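Local coordinates for lovastatin nonaketide synthase, polyketide synthase component (Aspergillus terreus, PDB 7CPX), which builds the polyketide chain of dihydromonacolin L, a lovastatin precursor, by iterative condensation, tailoring and methylation of malonyl-CoA-derived units on a carrier protein, at residues Met2291-Val2296 with Thr2330-Ala2335; Ala2297-Pro2302 with Phe2356-Val2361. The protein carries 2 engineered substitutions. One frame throughout, in Å; residues are numbered along the deposited sequence.

Contact 1. Residues Met2291-Val2296 with Thr2330-Ala2335; sequences MFSSIV and TIDIGA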
# COMPACT_ATOMS: atom_id res chain seq x y z
N MET A 2291 -58.41 -18.56 -19.45
CA MET A 2291 -59.39 -18.17 -18.44
C MET A 2291 -58.74 -18.29 -17.07
O MET A 2291 -58.32 -19.38 -16.67
CB MET A 2291 -60.64 -19.05 -18.54
CG MET A 2291 -61.65 -18.55 -19.56
SD MET A 2291 -62.68 -19.87 -20.23
CE MET A 2291 -61.56 -20.57 -21.43
N PHE A 2292 -58.65 -17.16 -16.37
CA PHE A 2292 -57.91 -17.07 -15.11
C PHE A 2292 -58.73 -17.72 -14.00
O PHE A 2292 -59.58 -17.09 -13.37
CB PHE A 2292 -57.58 -15.62 -14.78
CG PHE A 2292 -56.42 -15.08 -15.55
CD1 PHE A 2292 -56.37 -15.19 -16.93
CD2 PHE A 2292 -55.37 -14.45 -14.90
CE1 PHE A 2292 -55.29 -14.69 -17.64
CE2 PHE A 2292 -54.30 -13.94 -15.60
CZ PHE A 2292 -54.26 -14.06 -16.97
N SER A 2293 -58.47 -19.00 -13.77
CA SER A 2293 -59.09 -19.71 -12.67
C SER A 2293 -58.24 -19.56 -11.41
O SER A 2293 -57.05 -19.24 -11.46
CB SER A 2293 -59.25 -21.19 -13.00
OG SER A 2293 -60.10 -21.37 -14.13
N SER A 2294 -58.88 -19.79 -10.27
CA SER A 2294 -58.19 -19.79 -8.98
C SER A 2294 -57.93 -21.22 -8.54
O SER A 2294 -58.68 -22.14 -8.88
CB SER A 2294 -59.02 -19.05 -7.92
OG SER A 2294 -58.44 -19.21 -6.64
N ILE A 2295 -56.85 -21.40 -7.78
CA ILE A 2295 -56.49 -22.73 -7.32
C ILE A 2295 -57.61 -23.33 -6.48
O ILE A 2295 -57.68 -24.55 -6.33
CB ILE A 2295 -55.17 -22.69 -6.53
CG1 ILE A 2295 -54.64 -24.11 -6.31
CG2 ILE A 2295 -55.36 -21.99 -5.20
CD1 ILE A 2295 -54.44 -24.89 -7.59
N VAL A 2296 -58.48 -22.49 -5.92
CA VAL A 2296 -59.66 -22.99 -5.23
C VAL A 2296 -60.55 -23.77 -6.20
O VAL A 2296 -61.31 -24.64 -5.77
CB VAL A 2296 -60.44 -21.83 -4.58
CG1 VAL A 2296 -59.51 -20.99 -3.73
CG2 VAL A 2296 -61.12 -20.99 -5.64
N THR A 2330 -56.75 -22.92 -19.08
CA THR A 2330 -57.02 -22.26 -17.81
C THR A 2330 -55.78 -22.33 -16.94
O THR A 2330 -54.97 -23.26 -17.04
CB THR A 2330 -58.19 -22.90 -17.07
OG1 THR A 2330 -57.98 -24.32 -16.97
CG2 THR A 2330 -59.49 -22.64 -17.81
N ILE A 2331 -55.63 -21.33 -16.08
CA ILE A 2331 -54.54 -21.25 -15.12
C ILE A 2331 -55.17 -21.17 -13.74
O ILE A 2331 -55.86 -20.19 -13.42
CB ILE A 2331 -53.62 -20.05 -15.39
CG1 ILE A 2331 -54.42 -18.76 -15.51
CG2 ILE A 2331 -52.83 -20.28 -16.65
CD1 ILE A 2331 -53.59 -17.55 -15.87
N ASP A 2332 -54.96 -22.20 -12.92
CA ASP A 2332 -55.52 -22.23 -11.57
C ASP A 2332 -54.53 -21.52 -10.66
O ASP A 2332 -53.65 -22.12 -10.03
CB ASP A 2332 -55.79 -23.66 -11.13
CG ASP A 2332 -56.50 -24.46 -12.20
OD1 ASP A 2332 -55.82 -24.94 -13.14
OD2 ASP A 2332 -57.73 -24.61 -12.11
N ILE A 2333 -54.67 -20.20 -10.60
CA ILE A 2333 -53.70 -19.35 -9.93
C ILE A 2333 -53.89 -19.43 -8.42
O ILE A 2333 -55.02 -19.56 -7.92
CB ILE A 2333 -53.82 -17.90 -10.42
CG1 ILE A 2333 -53.72 -17.83 -11.95
CG2 ILE A 2333 -52.74 -17.04 -9.80
CD1 ILE A 2333 -54.37 -16.60 -12.53
N GLY A 2334 -52.79 -19.36 -7.69
CA GLY A 2334 -52.84 -19.25 -6.25
C GLY A 2334 -53.05 -17.81 -5.83
O GLY A 2334 -53.77 -17.06 -6.49
N ALA A 2335 -52.41 -17.41 -4.73
CA ALA A 2335 -52.53 -16.05 -4.22
C ALA A 2335 -51.47 -15.18 -4.90
O ALA A 2335 -50.27 -15.36 -4.67
CB ALA A 2335 -52.37 -16.03 -2.71

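Contact 2. Residues Ala2297-Pro2302 with Phe2356-Val2361; sequences AVMGNP and FMFDSV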
# COMPACT_ATOMS: atom_id res chain seq x y z
N ALA A 2297 -60.47 -23.46 -7.49
CA ALA A 2297 -61.21 -24.23 -8.48
C ALA A 2297 -60.74 -25.67 -8.52
O ALA A 2297 -61.50 -26.57 -8.89
CB ALA A 2297 -61.07 -23.60 -9.86
N VAL A 2298 -59.48 -25.92 -8.14
CA VAL A 2298 -58.93 -27.27 -8.18
C VAL A 2298 -59.08 -27.98 -6.84
O VAL A 2298 -59.09 -29.22 -6.80
CB VAL A 2298 -57.46 -27.22 -8.61
CG1 VAL A 2298 -56.86 -28.62 -8.63
CG2 VAL A 2298 -57.33 -26.56 -9.97
N MET A 2299 -59.18 -27.23 -5.74
CA MET A 2299 -59.27 -27.82 -4.42
C MET A 2299 -60.42 -27.28 -3.58
O MET A 2299 -60.73 -27.88 -2.54
CB MET A 2299 -57.96 -27.58 -3.64
CG MET A 2299 -56.71 -27.95 -4.42
SD MET A 2299 -55.21 -27.77 -3.45
CE MET A 2299 -55.33 -26.06 -2.93
N GLY A 2300 -61.06 -26.19 -3.99
CA GLY A 2300 -62.08 -25.56 -3.18
C GLY A 2300 -61.48 -24.66 -2.12
O GLY A 2300 -60.27 -24.61 -1.90
N ASN A 2301 -62.36 -23.93 -1.45
CA ASN A 2301 -61.94 -23.05 -0.37
C ASN A 2301 -63.17 -22.63 0.43
O ASN A 2301 -64.18 -22.24 -0.17
CB ASN A 2301 -61.22 -21.82 -0.93
CG ASN A 2301 -60.55 -20.99 0.15
OD1 ASN A 2301 -60.04 -21.53 1.13
ND2 ASN A 2301 -60.57 -19.68 -0.02
N PRO A 2302 -63.13 -22.68 1.76
CA PRO A 2302 -64.30 -22.27 2.53
C PRO A 2302 -64.71 -20.84 2.21
O PRO A 2302 -63.87 -19.94 2.10
CB PRO A 2302 -63.84 -22.40 3.99
CG PRO A 2302 -62.79 -23.45 3.94
CD PRO A 2302 -62.09 -23.27 2.62
N PHE A 2356 -49.46 -22.05 3.63
CA PHE A 2356 -49.38 -23.50 3.50
C PHE A 2356 -50.54 -24.08 2.70
O PHE A 2356 -50.42 -25.18 2.16
CB PHE A 2356 -49.34 -24.14 4.89
CG PHE A 2356 -50.31 -23.53 5.86
CD1 PHE A 2356 -51.64 -23.91 5.87
CD2 PHE A 2356 -49.89 -22.57 6.77
CE1 PHE A 2356 -52.53 -23.35 6.76
CE2 PHE A 2356 -50.78 -22.01 7.66
CZ PHE A 2356 -52.10 -22.40 7.65
N MET A 2357 -51.65 -23.35 2.60
CA MET A 2357 -52.78 -23.78 1.78
C MET A 2357 -52.64 -23.29 0.34
O MET A 2357 -52.84 -24.06 -0.60
CB MET A 2357 -54.09 -23.26 2.38
CG MET A 2357 -54.52 -23.99 3.64
SD MET A 2357 -55.88 -23.16 4.49
CE MET A 2357 -57.10 -23.08 3.18
N PHE A 2358 -52.29 -22.01 0.16
CA PHE A 2358 -52.19 -21.41 -1.16
C PHE A 2358 -50.82 -20.76 -1.29
O PHE A 2358 -50.49 -19.83 -0.55
CB PHE A 2358 -53.30 -20.38 -1.39
CG PHE A 2358 -54.68 -20.95 -1.25
CD1 PHE A 2358 -54.99 -22.20 -1.76
CD2 PHE A 2358 -55.67 -20.24 -0.59
CE1 PHE A 2358 -56.26 -22.73 -1.63
CE2 PHE A 2358 -56.94 -20.76 -0.46
CZ PHE A 2358 -57.24 -22.01 -0.98
N ASP A 2359 -50.02 -21.25 -2.23
CA ASP A 2359 -48.69 -20.70 -2.47
C ASP A 2359 -48.78 -19.36 -3.18
O ASP A 2359 -49.77 -19.05 -3.86
CB ASP A 2359 -47.85 -21.68 -3.29
CG ASP A 2359 -46.38 -21.30 -3.31
OD1 ASP A 2359 -46.03 -20.25 -2.75
OD2 ASP A 2359 -45.59 -22.07 -3.89
N SER A 2360 -47.74 -18.56 -3.02
CA SER A 2360 -47.68 -17.24 -3.64
C SER A 2360 -47.27 -17.36 -5.10
O SER A 2360 -46.31 -18.06 -5.42
CB SER A 2360 -46.71 -16.34 -2.88
OG SER A 2360 -45.40 -16.89 -2.88
N VAL A 2361 -48.00 -16.67 -5.97
CA VAL A 2361 -47.67 -16.58 -7.38
C VAL A 2361 -47.24 -15.14 -7.65
O VAL A 2361 -48.02 -14.20 -7.47
CB VAL A 2361 -48.86 -16.97 -8.27
CG1 VAL A 2361 -48.50 -16.82 -9.73
CG2 VAL A 2361 -49.28 -18.40 -7.97

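Contact 1. Residues Met2291-Val2296 with Thr2330-Ala2335
Phe2292, Ser2293 and Ser2294 pair in register with Ile2331, Asp2332 and Ile2333 in the parallel sheet of the ketoreductase's Rossmann fold, where strands 2288-2294 and 2329-2333 are joined by a beta-alpha-beta crossover through helix 2305-2323. The backbone ladder is clearest at its C-terminal end: Ile2333 N donates to Ser2293 O (2.7 Å, 165°), and Ile2295 N to Ile2333 O (2.6 Å). The rungs Ile2331 N to Met2291 O and Ser2293 N to Ile2331 O are weak. On one face the packing is aliphatic against aromatic. Ile2331 CD1 sits over the centre of the Phe2292 ring, 3.5 Å from its centroid, a CH-pi contact, while Ile2333 CD1 approaches ring atom CD2 of Phe2292 obliquely. Helix 2363-2385 covers both isoleucines. The other face, toward helix 2305-2323, carries Met2291, Thr2330, Ser2293 and Asp2332; Ser2293 OG is satisfied there by Asn2311 O. Residues 2292-2295, with Ile2333 and Gly2334, also belong to the pocket of the bound NADP, formed where the strands end. Ser2294 OG, swung away from its own N (chi1 172°), accepts weakly from Val2296 N and so caps the turn that leads into the helix.

Contact 2. Residues Ala2297-Pro2302 with Phe2356-Val2361
The Phe2358 ring meets residues Met2299-Asn2301 edge-on. Over one face of the ring lies CB of its own neighbour Met2357, 4.3 Å above the plane and centred on it. Around the rim, near the ring plane, come the Met2299 methyl, the Gly2300 carbonyl oxygen and the Asn2301 side chain. The Asn2301 amide is the second flat group: its plane stands 80° from that of the ring, and the rim of the phenyl is presented to the amide's face. Phe2358 CZ accordingly lies at similar distances from Asn2301 OD1 (3.5 Å) and CG (3.6 Å). Asn2301 holds this pose with CG anti to the backbone N (chi1 -170°), while its ND2 is engaged by Gln2304 OE1, a bond that helps fix the amide's rotation.

The two methionine methyls complete the contact. Met2299 runs past Phe2358 in the opposite sense, and a bend at its last torsion (chi3 -56°) delivers CE to 3.7 Å from Phe2358 CE1, an apolar pair at the ring edge. Met2357 reaches across as well, its CE packing against the amide oxygen, 3.9 Å from Asn2301 OD1.

Gly2300, with positive phi, is where the chain leaves the short helix 2296-2299 and turns toward Asn2301. This is buried packing between that helix end and the segment before helix 2363-2385. Arg1749 of helix 1735-1750 touches Asn2301, Met2357 and Phe2358, and Ile2405 packs on Met2299. Helix 2305-2323 flanks the short helix 2296-2299, and strand 2329-2333 lies beside the 2360-2361 end.

How the contacts relate
Both contacts are buried in the ketoreductase, their centres about 9 Å apart, yet they illustrate two ways of joining distant sequence. Contact 1 is core sheet pairing, burying 491 Å² through a backbone ladder and the side chains packed on its faces, and it lines the NADP pocket. Contact 2, at 181 Å², joins the end of a short helix and the turn after it to a loop, mainly through side-chain packing, with no hydrogen bond between the two segments. Strand 2288-2294 is followed, after a turn at Ile2295, by helix 2296-2299. A short parallel pairing links them too: Ala2335 probably bonds through N to Asp2359 O and through O to Val2361 N. Ile2295 also packs on Phe2358.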